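Side-chain contacts in CDP-archaeol synthase (Aeropyrum pernix K1, PDB 5GUF), which catalyses the formation of CDP-archaeol from CTP and an unsaturated archaeal ether-lipid phosphate, a step in archaeal membrane lipid synthesis: residues W9-I14 / I18-P23; R38-G43 / E60-G65; V133-A136 / T140-P143. All coordinates share one frame; numbering follows the deposited sequence.

In the fold
The three contacts follow one another along the chain without interleaving, each closing before the next opens. Interactions 1 and 3 are neighbours, their centres about 9 Å apart: strands 10-11 and 140-141 form a small parallel sheet, where the backbone N of I11 and O of T140 approach to 2.7 Å, and the W141 ring packs on I11 and M21. A magnesium site with R10 and D12 lies here. Interaction 2, where a loop meets helix 59-80, lies on the opposite side of the chain's centre, its centre about 28 Å from that of each of the others. It borders the CTP pocket, although the nearest atoms of interactions 1 and 2 are about 5 Å apart.

Interaction 1 of 3, residues W9-I14 / I18-P23; sequences WRIDNI and IILMLP. With MG (magnesium ion), chain D.
I11 and L20 meet through their outermost methyls, CD1 and CD2, 3.6 Å apart, with the two side chains crossing at about a right angle. I11 also brings CG1 near the same leucine methyl, so two of its carbons rest on one leucine methyl group. Branched apolar chains suit this buried seam between strand 10-11 and helix 14-29, which W141 and Y139 also help to line.

The side chain of I18 can be followed outward. Its CB lies 3.3 Å from the carbonyl O of I14, CG1 of I18 is at 3.2 Å from that I14 oxygen, and CD1 stays beside it before touching I14 CG1 at 3.7 Å. The carbonyl O of I14 also takes the N-H of I18, with N and O 2.8 Å apart. This is the i to i+4 bond of the first turn of helix 14-29, a predicted transmembrane helix, whose N-cap is N13: OD1 accepts from E16 N.

The residues leading into the cap also bind a magnesium ion, through the backbone O of R10 at 2.2 Å and D12 OD1 at 2.5 Å; D8, E16 and two waters also bind it. A chi1 of 48° places CG of D12 between its backbone N and carbonyl carbon, and OD1 lies on the same ion as the backbone O of R10. D12 OD2 makes a weak, 3.3 Å salt bridge with R10 NH1.

Interaction 2 of 3, residues R38-G43 / E60-G65; sequences RPVDMG and EGLLAG. With CTP (cytidine-5'-triphosphate), chain B.
E60 reaches R38 by two turns of its chain: CG lies beside the helix backbone N (chi1 -49°), and a bend about the CB-CG bond (chi2 85°) swings the carboxylate toward the loop. There the backbone N-H of R38 is received on both oxygens, E60 OE2 at 3.1 Å and E60 OE1 at 3.3 Å, each through its syn lone pair, so one N-H is shared in a forked bond. OE2 also accepts from the backbone N of R37. A glutamate suits this place because its length and two acceptors can satisfy two consecutive loop N-H groups. The arginine's own contribution is its aliphatic root: R38 CB lies 3.5 Å from E60 OE1, whereas R38 NE stays 4.6 Å from E60 OE2, so the charges are near each other but make no salt bridge.

Further along, V40 CG2 meets L62 CD1 at 3.9 Å, the two side chains crossing roughly perpendicular, with M101 of helix 84-109 touching both. The loop turns here as a type I beta turn from P39 to M42. Overlapping its end, D41 forms an Asx turn, OD1 accepting from G43 N, met from 44° above the carboxylate plane. D41 OD1 also pairs with R51, and OD2 takes the N-H groups of L53 and G54.

Helix 59-80 carries the same contact into the nucleotide pocket. L62 divides its branches, CD1 to V40 and CD2 to CTP N4 at 3.6 Å. Beside it the CA of G61 comes within 3.5 Å of CTP N3; the absence of a side chain at G61 is consistent with how closely the cytosine lies against the helix.

Interaction 3 of 3, residues V133-A136 / T140-P143; sequences VSIA and TWTP
W141 of strand 140-141 joins S134 and I135 near the end of helix 121-136. The segment begins with T140, whose CB points away from the helix while its backbone pairs with W9 and I11; a threonine, branched at CB, is at ease in an extended strand. W141 follows and points the other way, with CG beside the backbone N (chi1 -72°), bringing the pyrrole edge of the indole to the helix. W141 NE1 donates to S134 OG at 2.9 Å, a bent bond (143°) with the oxygen tilted 25° from the ring plane. S134 OG is also hydrogen-bonded to the carbonyl of L131, so the small hydroxyl serves both its own helix and the indole. I135 CG1 lies obliquely against W141 CD1, at 4.1 Å. A phenylalanine in place of W141 would probably leave S134 OG without its indole donor and open a gap where the larger ring packed.

T142 then caps helix 143-161, its OG1 accepting from V145 N, and P143, well suited to a helix's first turn, packs on R144 of the second subunit. The W141 ring sits among Y127 and L131 of helix 121-136, A17, L20 and M21 of helix 14-29, and I11 of the neighbouring parallel strand.

Interaction 1 of 3, residues W9-I14 / I18-P23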
ATOM      1  N   TRP A   9       7.050  10.424  23.058  1.00 31.94           N
ATOM      2  CA  TRP A   9       7.748   9.342  22.377  1.00 27.88           C
ATOM      3  C   TRP A   9       6.818   8.216  21.958  1.00 31.30           C
ATOM      4  O   TRP A   9       7.201   7.390  21.128  1.00 33.38           O
ATOM      5  CB  TRP A   9       8.840   8.774  23.271  1.00 29.33           C
ATOM      6  CG  TRP A   9       9.987   9.689  23.540  1.00 35.67           C
ATOM      7  CD1 TRP A   9      10.222  10.401  24.693  1.00 32.97           C
ATOM      8  CD2 TRP A   9      11.079   9.985  22.653  1.00 31.40           C
ATOM      9  NE1 TRP A   9      11.387  11.119  24.570  1.00 32.01           N
ATOM     10  CE2 TRP A   9      11.940  10.876  23.337  1.00 32.47           C
ATOM     11  CE3 TRP A   9      11.410   9.587  21.347  1.00 32.66           C
ATOM     12  CZ2 TRP A   9      13.112  11.382  22.758  1.00 28.83           C
ATOM     13  CZ3 TRP A   9      12.578  10.091  20.768  1.00 37.06           C
ATOM     14  CH2 TRP A   9      13.415  10.983  21.481  1.00 37.73           C
ATOM     15  N   ARG A  10       5.615   8.167  22.502  1.00 31.62           N
ATOM     16  CA  ARG A  10       4.638   7.158  22.132  1.00 31.77           C
ATOM     17  C   ARG A  10       3.596   7.816  21.234  1.00 31.54           C
ATOM     18  O   ARG A  10       2.689   8.504  21.708  1.00 33.10           O
ATOM     19  CB  ARG A  10       4.005   6.546  23.374  1.00 27.71           C
ATOM     20  CG  ARG A  10       3.019   5.464  23.040  1.00 31.20           C
ATOM     21  CD  ARG A  10       2.372   4.914  24.299  1.00 41.86           C
ATOM     22  NE  ARG A  10       2.030   3.505  24.133  1.00 36.18           N
ATOM     23  CZ  ARG A  10       0.789   3.063  23.989  1.00 39.63           C
ATOM     24  NH1 ARG A  10      -0.223   3.925  23.989  1.00 35.79           N
ATOM     25  NH2 ARG A  10       0.562   1.765  23.842  1.00 46.00           N
ATOM     26  N   ILE A  11       3.723   7.596  19.932  1.00 31.67           N
ATOM     27  CA  ILE A  11       2.799   8.158  18.949  1.00 36.55           C
ATOM     28  C   ILE A  11       1.523   7.328  19.009  1.00 31.88           C
ATOM     29  O   ILE A  11       1.462   6.228  18.453  1.00 33.32           O
ATOM     30  CB  ILE A  11       3.398   8.163  17.543  1.00 31.44           C
ATOM     31  CG1 ILE A  11       4.806   8.739  17.617  1.00 30.80           C
ATOM     32  CG2 ILE A  11       2.484   8.930  16.572  1.00 29.81           C
ATOM     33  CD1 ILE A  11       4.829  10.153  18.150  1.00 35.37           C
ATOM     34  N   ASP A  12       0.491   7.866  19.659  1.00 31.83           N
ATOM     35  CA  ASP A  12      -0.711   7.088  19.923  1.00 32.39           C
ATOM     36  C   ASP A  12      -1.988   7.871  19.670  1.00 33.59           C
ATOM     37  O   ASP A  12      -3.056   7.437  20.103  1.00 43.16           O
ATOM     38  CB  ASP A  12      -0.706   6.546  21.367  1.00 36.84           C
ATOM     39  CG  ASP A  12      -0.367   7.619  22.411  1.00 40.55           C
ATOM     40  OD1 ASP A  12      -0.394   8.834  22.102  1.00 37.46           O
ATOM     41  OD2 ASP A  12      -0.071   7.232  23.563  1.00 46.70           O
ATOM     42  N   ASN A  13      -1.926   9.002  18.984  1.00 35.87           N
ATOM     43  CA  ASN A  13      -3.146   9.605  18.484  1.00 35.27           C
ATOM     44  C   ASN A  13      -2.823  10.318  17.179  1.00 33.97           C
ATOM     45  O   ASN A  13      -1.671  10.687  16.927  1.00 34.23           O
ATOM     46  CB  ASN A  13      -3.778  10.542  19.525  1.00 37.11           C
ATOM     47  CG  ASN A  13      -3.022  11.826  19.687  1.00 39.11           C
ATOM     48  OD1 ASN A  13      -3.231  12.782  18.938  1.00 44.54           O
ATOM     49  ND2 ASN A  13      -2.125  11.859  20.656  1.00 39.36           N
ATOM     50  N   ILE A  14      -3.857  10.508  16.354  1.00 36.53           N
ATOM     51  CA  ILE A  14      -3.650  10.904  14.964  1.00 31.31           C
ATOM     52  C   ILE A  14      -3.146  12.333  14.867  1.00 35.20           C
ATOM     53  O   ILE A  14      -2.373  12.655  13.957  1.00 39.91           O
ATOM     54  CB  ILE A  14      -4.934  10.705  14.134  1.00 36.07           C
ATOM     55  CG1 ILE A  14      -4.663  10.992  12.653  1.00 40.94           C
ATOM     56  CG2 ILE A  14      -6.049  11.610  14.626  1.00 39.51           C
ATOM     57  CD1 ILE A  14      -3.569  10.117  12.042  1.00 41.59           C
ATOM     58  N   ILE A  18       0.201  13.519  13.178  1.00 33.29           N
ATOM     59  CA  ILE A  18       0.173  14.525  12.128  1.00 33.16           C
ATOM     60  C   ILE A  18       1.194  15.611  12.419  1.00 36.52           C
ATOM     61  O   ILE A  18       1.865  16.098  11.501  1.00 35.20           O
ATOM     62  CB  ILE A  18      -1.253  15.069  11.967  1.00 38.94           C
ATOM     63  CG1 ILE A  18      -2.088  14.074  11.151  1.00 33.07           C
ATOM     64  CG2 ILE A  18      -1.239  16.444  11.324  1.00 38.33           C
ATOM     65  CD1 ILE A  18      -3.584  14.274  11.288  1.00 36.28           C
ATOM     66  N   ILE A  19       1.389  15.957  13.695  1.00 31.91           N
ATOM     67  CA  ILE A  19       2.406  16.950  14.032  1.00 30.22           C
ATOM     68  C   ILE A  19       3.795  16.408  13.738  1.00 28.46           C
ATOM     69  O   ILE A  19       4.638  17.087  13.141  1.00 30.22           O
ATOM     70  CB  ILE A  19       2.280  17.384  15.501  1.00 32.05           C
ATOM     71  CG1 ILE A  19       0.940  18.048  15.746  1.00 33.80           C
ATOM     72  CG2 ILE A  19       3.422  18.325  15.885  1.00 34.90           C
ATOM     73  CD1 ILE A  19       0.801  18.538  17.166  1.00 42.34           C
ATOM     74  N   LEU A  20       4.063  15.182  14.174  1.00 36.92           N
ATOM     75  CA  LEU A  20       5.377  14.604  13.933  1.00 41.35           C
ATOM     76  C   LEU A  20       5.666  14.487  12.436  1.00 32.27           C
ATOM     77  O   LEU A  20       6.790  14.743  11.988  1.00 35.45           O
ATOM     78  CB  LEU A  20       5.464  13.245  14.627  1.00 36.49           C
ATOM     79  CG  LEU A  20       6.798  12.511  14.564  1.00 30.05           C
ATOM     80  CD1 LEU A  20       7.879  13.269  15.338  1.00 32.24           C
ATOM     81  CD2 LEU A  20       6.595  11.118  15.126  1.00 30.77           C
ATOM     82  N   MET A  21       4.657  14.141  11.645  1.00 33.32           N
ATOM     83  CA  MET A  21       4.852  13.840  10.233  1.00 33.70           C
ATOM     84  C   MET A  21       4.759  15.050   9.305  1.00 37.69           C
ATOM     85  O   MET A  21       5.150  14.935   8.134  1.00 38.16           O
ATOM     86  CB  MET A  21       3.826  12.810   9.782  1.00 33.44           C
ATOM     87  CG  MET A  21       4.107  11.407  10.282  1.00 43.26           C
ATOM     88  SD  MET A  21       5.542  10.683   9.447  1.00 54.40           S
ATOM     89  CE  MET A  21       6.698  10.589  10.811  1.00 38.94           C
ATOM     90  N   LEU A  22       4.244  16.189   9.774  1.00 36.68           N
ATOM     91  CA  LEU A  22       4.064  17.327   8.873  1.00 35.32           C
ATOM     92  C   LEU A  22       5.367  17.792   8.227  1.00 34.02           C
ATOM     93  O   LEU A  22       5.325  18.216   7.064  1.00 33.78           O
ATOM     94  CB  LEU A  22       3.356  18.477   9.606  1.00 43.51           C
ATOM     95  CG  LEU A  22       1.821  18.473   9.453  1.00 46.68           C
ATOM     96  CD1 LEU A  22       1.138  19.310  10.529  1.00 49.99           C
ATOM     97  CD2 LEU A  22       1.390  18.949   8.073  1.00 46.67           C
ATOM     98  N   PRO A  23       6.524  17.747   8.886  1.00 35.94           N
ATOM     99  CA  PRO A  23       7.768  18.036   8.147  1.00 31.10           C
ATOM    100  C   PRO A  23       8.014  17.097   6.980  1.00 36.98           C
ATOM    101  O   PRO A  23       8.500  17.539   5.933  1.00 36.60           O
ATOM    102  CB  PRO A  23       8.851  17.898   9.228  1.00 32.66           C
ATOM    103  CG  PRO A  23       8.140  18.324  10.476  1.00 37.02           C
ATOM    104  CD  PRO A  23       6.719  17.821  10.345  1.00 31.65           C
TER
HETATM  105 MG    MG D 203       1.677  10.125  22.763  1.00 18.53          MG
HETATM  106  O   HOH W   1       1.168   8.891  24.904  1.00 31.17           O
HETATM  107  O   HOH W   2       0.266  10.939  23.505  1.00 41.24           O

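Interaction 2 of 3, residues R38-G43 / E60-G65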
ATOM      1  N   ARG A  38      18.600  19.005 -12.319  1.00 46.08           N
ATOM      2  CA  ARG A  38      19.767  18.150 -12.208  1.00 51.20           C
ATOM      3  C   ARG A  38      19.349  16.844 -11.548  1.00 54.61           C
ATOM      4  O   ARG A  38      19.066  16.836 -10.338  1.00 46.88           O
ATOM      5  CB  ARG A  38      20.864  18.831 -11.394  1.00 46.01           C
ATOM      6  CG  ARG A  38      21.333  20.154 -11.957  1.00 64.18           C
ATOM      7  CD  ARG A  38      22.340  20.817 -11.021  1.00 73.58           C
ATOM      8  NE  ARG A  38      22.480  22.245 -11.296  1.00 89.04           N
ATOM      9  CZ  ARG A  38      23.536  22.799 -11.886  1.00 99.69           C
ATOM     10  NH1 ARG A  38      24.564  22.045 -12.261  1.00 94.87           N
ATOM     11  NH2 ARG A  38      23.568  24.112 -12.097  1.00 96.95           N
ATOM     12  N   PRO A  39      19.289  15.732 -12.280  1.00 50.98           N
ATOM     13  CA  PRO A  39      18.850  14.474 -11.668  1.00 40.82           C
ATOM     14  C   PRO A  39      19.825  13.989 -10.610  1.00 44.87           C
ATOM     15  O   PRO A  39      21.045  14.048 -10.776  1.00 49.10           O
ATOM     16  CB  PRO A  39      18.794  13.503 -12.854  1.00 45.29           C
ATOM     17  CG  PRO A  39      19.812  14.039 -13.816  1.00 48.64           C
ATOM     18  CD  PRO A  39      19.724  15.552 -13.675  1.00 46.18           C
ATOM     19  N   VAL A  40      19.262  13.494  -9.509  1.00 44.15           N
ATOM     20  CA  VAL A  40      20.063  12.831  -8.487  1.00 47.86           C
ATOM     21  C   VAL A  40      20.893  11.703  -9.095  1.00 46.17           C
ATOM     22  O   VAL A  40      22.050  11.487  -8.711  1.00 44.50           O
ATOM     23  CB  VAL A  40      19.148  12.317  -7.357  1.00 41.32           C
ATOM     24  CG1 VAL A  40      19.961  11.605  -6.297  1.00 38.01           C
ATOM     25  CG2 VAL A  40      18.358  13.477  -6.745  1.00 40.53           C
ATOM     26  N   ASP A  41      20.323  10.960 -10.053  1.00 42.52           N
ATOM     27  CA  ASP A  41      21.010   9.785 -10.586  1.00 46.61           C
ATOM     28  C   ASP A  41      21.988  10.122 -11.715  1.00 45.62           C
ATOM     29  O   ASP A  41      22.482   9.201 -12.370  1.00 51.53           O
ATOM     30  CB  ASP A  41      19.996   8.714 -11.050  1.00 35.87           C
ATOM     31  CG  ASP A  41      19.222   9.107 -12.319  1.00 39.09           C
ATOM     32  OD1 ASP A  41      19.511  10.154 -12.925  1.00 37.68           O
ATOM     33  OD2 ASP A  41      18.304   8.355 -12.722  1.00 35.66           O
ATOM     34  N   MET A  42      22.277  11.400 -11.956  1.00 40.14           N
ATOM     35  CA  MET A  42      23.219  11.826 -12.993  1.00 51.94           C
ATOM     36  C   MET A  42      22.859  11.292 -14.374  1.00 49.31           C
ATOM     37  O   MET A  42      23.716  11.249 -15.261  1.00 52.55           O
ATOM     38  CB  MET A  42      24.661  11.422 -12.651  1.00 46.25           C
ATOM     39  CG  MET A  42      25.177  12.021 -11.350  1.00 60.02           C
ATOM     40  SD  MET A  42      25.217  13.827 -11.428  1.00 97.27           S
ATOM     41  CE  MET A  42      24.203  14.250 -10.012  1.00 68.57           C
ATOM     42  N   GLY A  43      21.603  10.885 -14.577  1.00 43.69           N
ATOM     43  CA  GLY A  43      21.174  10.298 -15.831  1.00 42.65           C
ATOM     44  C   GLY A  43      21.594   8.858 -16.065  1.00 39.28           C
ATOM     45  O   GLY A  43      21.479   8.380 -17.195  1.00 40.29           O
ATOM     46  N   GLU A  60      17.936  19.871  -6.782  1.00 36.80           N
ATOM     47  CA  GLU A  60      17.198  21.019  -6.280  1.00 43.66           C
ATOM     48  C   GLU A  60      15.968  20.558  -5.516  1.00 46.50           C
ATOM     49  O   GLU A  60      15.605  21.145  -4.490  1.00 45.34           O
ATOM     50  CB  GLU A  60      16.800  21.945  -7.434  1.00 46.29           C
ATOM     51  CG  GLU A  60      17.924  22.302  -8.404  1.00 49.53           C
ATOM     52  CD  GLU A  60      18.121  21.250  -9.525  1.00 61.01           C
ATOM     53  OE1 GLU A  60      18.442  20.076  -9.230  1.00 47.25           O
ATOM     54  OE2 GLU A  60      17.937  21.598 -10.710  1.00 60.72           O
ATOM     55  N   GLY A  61      15.331  19.489  -5.991  1.00 44.22           N
ATOM     56  CA  GLY A  61      14.209  18.926  -5.259  1.00 41.62           C
ATOM     57  C   GLY A  61      14.601  18.476  -3.866  1.00 39.19           C
ATOM     58  O   GLY A  61      13.926  18.788  -2.882  1.00 39.23           O
ATOM     59  N   LEU A  62      15.712  17.753  -3.759  1.00 28.17           N
ATOM     60  CA  LEU A  62      16.136  17.265  -2.457  1.00 37.40           C
ATOM     61  C   LEU A  62      16.462  18.415  -1.508  1.00 37.62           C
ATOM     62  O   LEU A  62      16.119  18.359  -0.322  1.00 38.49           O
ATOM     63  CB  LEU A  62      17.342  16.345  -2.604  1.00 34.70           C
ATOM     64  CG  LEU A  62      17.124  14.953  -3.168  1.00 44.10           C
ATOM     65  CD1 LEU A  62      18.395  14.130  -2.946  1.00 39.80           C
ATOM     66  CD2 LEU A  62      15.926  14.311  -2.494  1.00 46.22           C
ATOM     67  N   LEU A  63      17.136  19.455  -2.005  1.00 31.51           N
ATOM     68  CA  LEU A  63      17.546  20.556  -1.137  1.00 42.73           C
ATOM     69  C   LEU A  63      16.352  21.377  -0.664  1.00 39.00           C
ATOM     70  O   LEU A  63      16.234  21.688   0.525  1.00 38.65           O
ATOM     71  CB  LEU A  63      18.554  21.447  -1.856  1.00 41.10           C
ATOM     72  CG  LEU A  63      19.901  20.757  -2.020  1.00 50.46           C
ATOM     73  CD1 LEU A  63      20.759  21.501  -3.042  1.00 42.90           C
ATOM     74  CD2 LEU A  63      20.576  20.664  -0.656  1.00 46.94           C
ATOM     75  N   ALA A  64      15.463  21.746  -1.588  1.00 36.05           N
ATOM     76  CA  ALA A  64      14.252  22.463  -1.211  1.00 37.10           C
ATOM     77  C   ALA A  64      13.400  21.633  -0.267  1.00 33.05           C
ATOM     78  O   ALA A  64      12.837  22.162   0.696  1.00 32.62           O
ATOM     79  CB  ALA A  64      13.452  22.848  -2.460  1.00 31.32           C
ATOM     80  N   GLY A  65      13.300  20.326  -0.526  1.00 34.68           N
ATOM     81  CA  GLY A  65      12.542  19.462   0.365  1.00 32.89           C
ATOM     82  C   GLY A  65      13.144  19.432   1.753  1.00 36.92           C
ATOM     83  O   GLY A  65      12.445  19.577   2.763  1.00 30.94           O
TER
HETATM   84  N1  CTP B 201      10.715  16.298  -7.648  1.00 49.22           N
HETATM   85  C2  CTP B 201      12.055  16.675  -7.679  1.00 49.08           C
HETATM   86  N3  CTP B 201      12.992  16.082  -6.845  1.00 45.54           N
HETATM   87  C4  CTP B 201      12.574  15.135  -5.922  1.00 45.59           C
HETATM   88  C5  CTP B 201      11.220  14.787  -5.857  1.00 44.66           C
HETATM   89  C6  CTP B 201      10.336  15.246  -6.839  1.00 47.45           C
HETATM   90  O2  CTP B 201      12.427  17.549  -8.458  1.00 57.25           O
HETATM   91  N4  CTP B 201      13.469  14.572  -5.113  1.00 40.76           N
HETATM   92  C1' CTP B 201       9.747  17.015  -8.532  1.00 55.24           C
HETATM   93  C2' CTP B 201       9.876  16.540  -9.971  1.00 60.42           C
HETATM   94  O2' CTP B 201       9.544  17.611 -10.826  1.00 56.04           O
HETATM   95  C3' CTP B 201       8.803  15.488 -10.077  1.00 54.28           C
HETATM   96  C4' CTP B 201       7.701  16.130  -9.245  1.00 62.10           C
HETATM   97  O4' CTP B 201       8.377  16.810  -8.188  1.00 52.61           O
HETATM   98  O3' CTP B 201       8.437  15.267 -11.413  1.00 56.58           O
HETATM   99  C5' CTP B 201       6.675  15.112  -8.744  1.00 58.98           C
HETATM  100  O5' CTP B 201       7.253  14.197  -7.839  1.00 60.30           O
HETATM  101  PA  CTP B 201       7.057  12.621  -8.070  1.00 51.64           P
HETATM  102  O1A CTP B 201       5.582  12.397  -8.321  1.00 42.79           O
HETATM  103  O2A CTP B 201       7.566  11.799  -6.903  1.00 57.54           O
HETATM  104  O3A CTP B 201       7.950  12.314  -9.378  1.00 54.51           O
HETATM  105  PB  CTP B 201       7.379  11.681 -10.747  1.00 56.11           P
HETATM  106  O1B CTP B 201       7.366  12.767 -11.803  1.00 53.29           O
HETATM  107  O2B CTP B 201       6.000  11.091 -10.607  1.00 47.81           O
HETATM  108  O3B CTP B 201       8.476  10.536 -11.073  1.00 48.74           O
HETATM  109  PG  CTP B 201       8.394   9.023 -10.489  1.00 36.15           P
HETATM  110  O1G CTP B 201       7.704   8.158 -11.511  1.00 39.56           O
HETATM  111  O2G CTP B 201       9.806   8.606 -10.219  1.00 32.35           O
HETATM  112  O3G CTP B 201       7.621   8.972  -9.202  1.00 46.74           O

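Interaction 3 of 3, residues V133-A136 / T140-P143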
ATOM      1  N   VAL A 133      12.449   6.360   9.988  1.00 30.93           N
ATOM      2  CA  VAL A 133      13.414   7.229  10.662  1.00 28.60           C
ATOM      3  C   VAL A 133      12.913   7.617  12.045  1.00 28.53           C
ATOM      4  O   VAL A 133      13.675   7.618  13.020  1.00 35.25           O
ATOM      5  CB  VAL A 133      13.719   8.470   9.794  1.00 35.39           C
ATOM      6  CG1 VAL A 133      14.494   9.515  10.575  1.00 31.37           C
ATOM      7  CG2 VAL A 133      14.514   8.068   8.569  1.00 26.35           C
ATOM      8  N   SER A 134      11.630   7.943  12.167  1.00 28.42           N
ATOM      9  CA  SER A 134      11.106   8.268  13.489  1.00 30.29           C
ATOM     10  C   SER A 134      11.311   7.104  14.466  1.00 30.12           C
ATOM     11  O   SER A 134      11.624   7.321  15.639  1.00 35.09           O
ATOM     12  CB  SER A 134       9.631   8.664  13.388  1.00 24.78           C
ATOM     13  OG  SER A 134       8.785   7.537  13.338  1.00 28.67           O
ATOM     14  N   ILE A 135      11.168   5.860  13.993  1.00 33.30           N
ATOM     15  CA  ILE A 135      11.409   4.697  14.851  1.00 29.52           C
ATOM     16  C   ILE A 135      12.896   4.542  15.148  1.00 30.90           C
ATOM     17  O   ILE A 135      13.288   4.307  16.292  1.00 31.82           O
ATOM     18  CB  ILE A 135      10.829   3.428  14.200  1.00 38.32           C
ATOM     19  CG1 ILE A 135       9.291   3.476  14.225  1.00 32.91           C
ATOM     20  CG2 ILE A 135      11.411   2.170  14.865  1.00 26.89           C
ATOM     21  CD1 ILE A 135       8.622   2.380  13.410  1.00 34.20           C
ATOM     22  N   ALA A 136      13.757   4.707  14.140  1.00 32.93           N
ATOM     23  CA  ALA A 136      15.187   4.767  14.426  1.00 28.95           C
ATOM     24  C   ALA A 136      15.535   5.885  15.421  1.00 42.32           C
ATOM     25  O   ALA A 136      16.522   5.773  16.159  1.00 36.33           O
ATOM     26  CB  ALA A 136      15.965   4.943  13.133  1.00 26.91           C
ATOM     27  N   THR A 140       7.975   5.284  19.413  1.00 27.87           N
ATOM     28  CA  THR A 140       7.165   4.087  19.272  1.00 24.50           C
ATOM     29  C   THR A 140       5.803   4.492  18.739  1.00 28.71           C
ATOM     30  O   THR A 140       5.159   5.385  19.296  1.00 30.45           O
ATOM     31  CB  THR A 140       7.019   3.341  20.601  1.00 31.07           C
ATOM     32  OG1 THR A 140       8.270   2.729  20.938  1.00 30.36           O
ATOM     33  CG2 THR A 140       5.920   2.255  20.513  1.00 24.58           C
ATOM     34  N   TRP A 141       5.373   3.844  17.658  1.00 29.38           N
ATOM     35  CA  TRP A 141       4.047   4.054  17.097  1.00 29.54           C
ATOM     36  C   TRP A 141       3.124   2.939  17.563  1.00 29.40           C
ATOM     37  O   TRP A 141       3.545   1.789  17.668  1.00 34.76           O
ATOM     38  CB  TRP A 141       4.093   4.070  15.567  1.00 29.61           C
ATOM     39  CG  TRP A 141       4.715   5.306  14.998  1.00 31.93           C
ATOM     40  CD1 TRP A 141       6.012   5.692  15.116  1.00 31.65           C
ATOM     41  CD2 TRP A 141       4.060   6.329  14.246  1.00 27.22           C
ATOM     42  NE1 TRP A 141       6.210   6.887  14.485  1.00 28.34           N
ATOM     43  CE2 TRP A 141       5.027   7.303  13.940  1.00 32.39           C
ATOM     44  CE3 TRP A 141       2.753   6.512  13.790  1.00 31.41           C
ATOM     45  CZ2 TRP A 141       4.737   8.439  13.184  1.00 27.34           C
ATOM     46  CZ3 TRP A 141       2.463   7.643  13.045  1.00 30.70           C
ATOM     47  CH2 TRP A 141       3.450   8.590  12.752  1.00 28.88           C
ATOM     48  N   THR A 142       1.885   3.272  17.850  1.00 29.89           N
ATOM     49  CA  THR A 142       0.943   2.165  17.870  1.00 32.37           C
ATOM     50  C   THR A 142       0.581   1.778  16.437  1.00 38.74           C
ATOM     51  O   THR A 142       0.553   2.632  15.538  1.00 33.39           O
ATOM     52  CB  THR A 142      -0.327   2.518  18.638  1.00 24.14           C
ATOM     53  OG1 THR A 142      -1.010   3.568  17.953  1.00 32.42           O
ATOM     54  CG2 THR A 142       0.021   2.970  20.063  1.00 34.11           C
ATOM     55  N   PRO A 143       0.325   0.488  16.201  1.00 35.31           N
ATOM     56  CA  PRO A 143      -0.071   0.066  14.850  1.00 28.85           C
ATOM     57  C   PRO A 143      -1.298   0.791  14.350  1.00 32.24           C
ATOM     58  O   PRO A 143      -1.357   1.144  13.170  1.00 36.89           O
ATOM     59  CB  PRO A 143      -0.322  -1.442  15.014  1.00 34.56           C
ATOM     60  CG  PRO A 143       0.497  -1.834  16.207  1.00 40.59           C
ATOM     61  CD  PRO A 143       0.469  -0.646  17.132  1.00 33.84           C
TER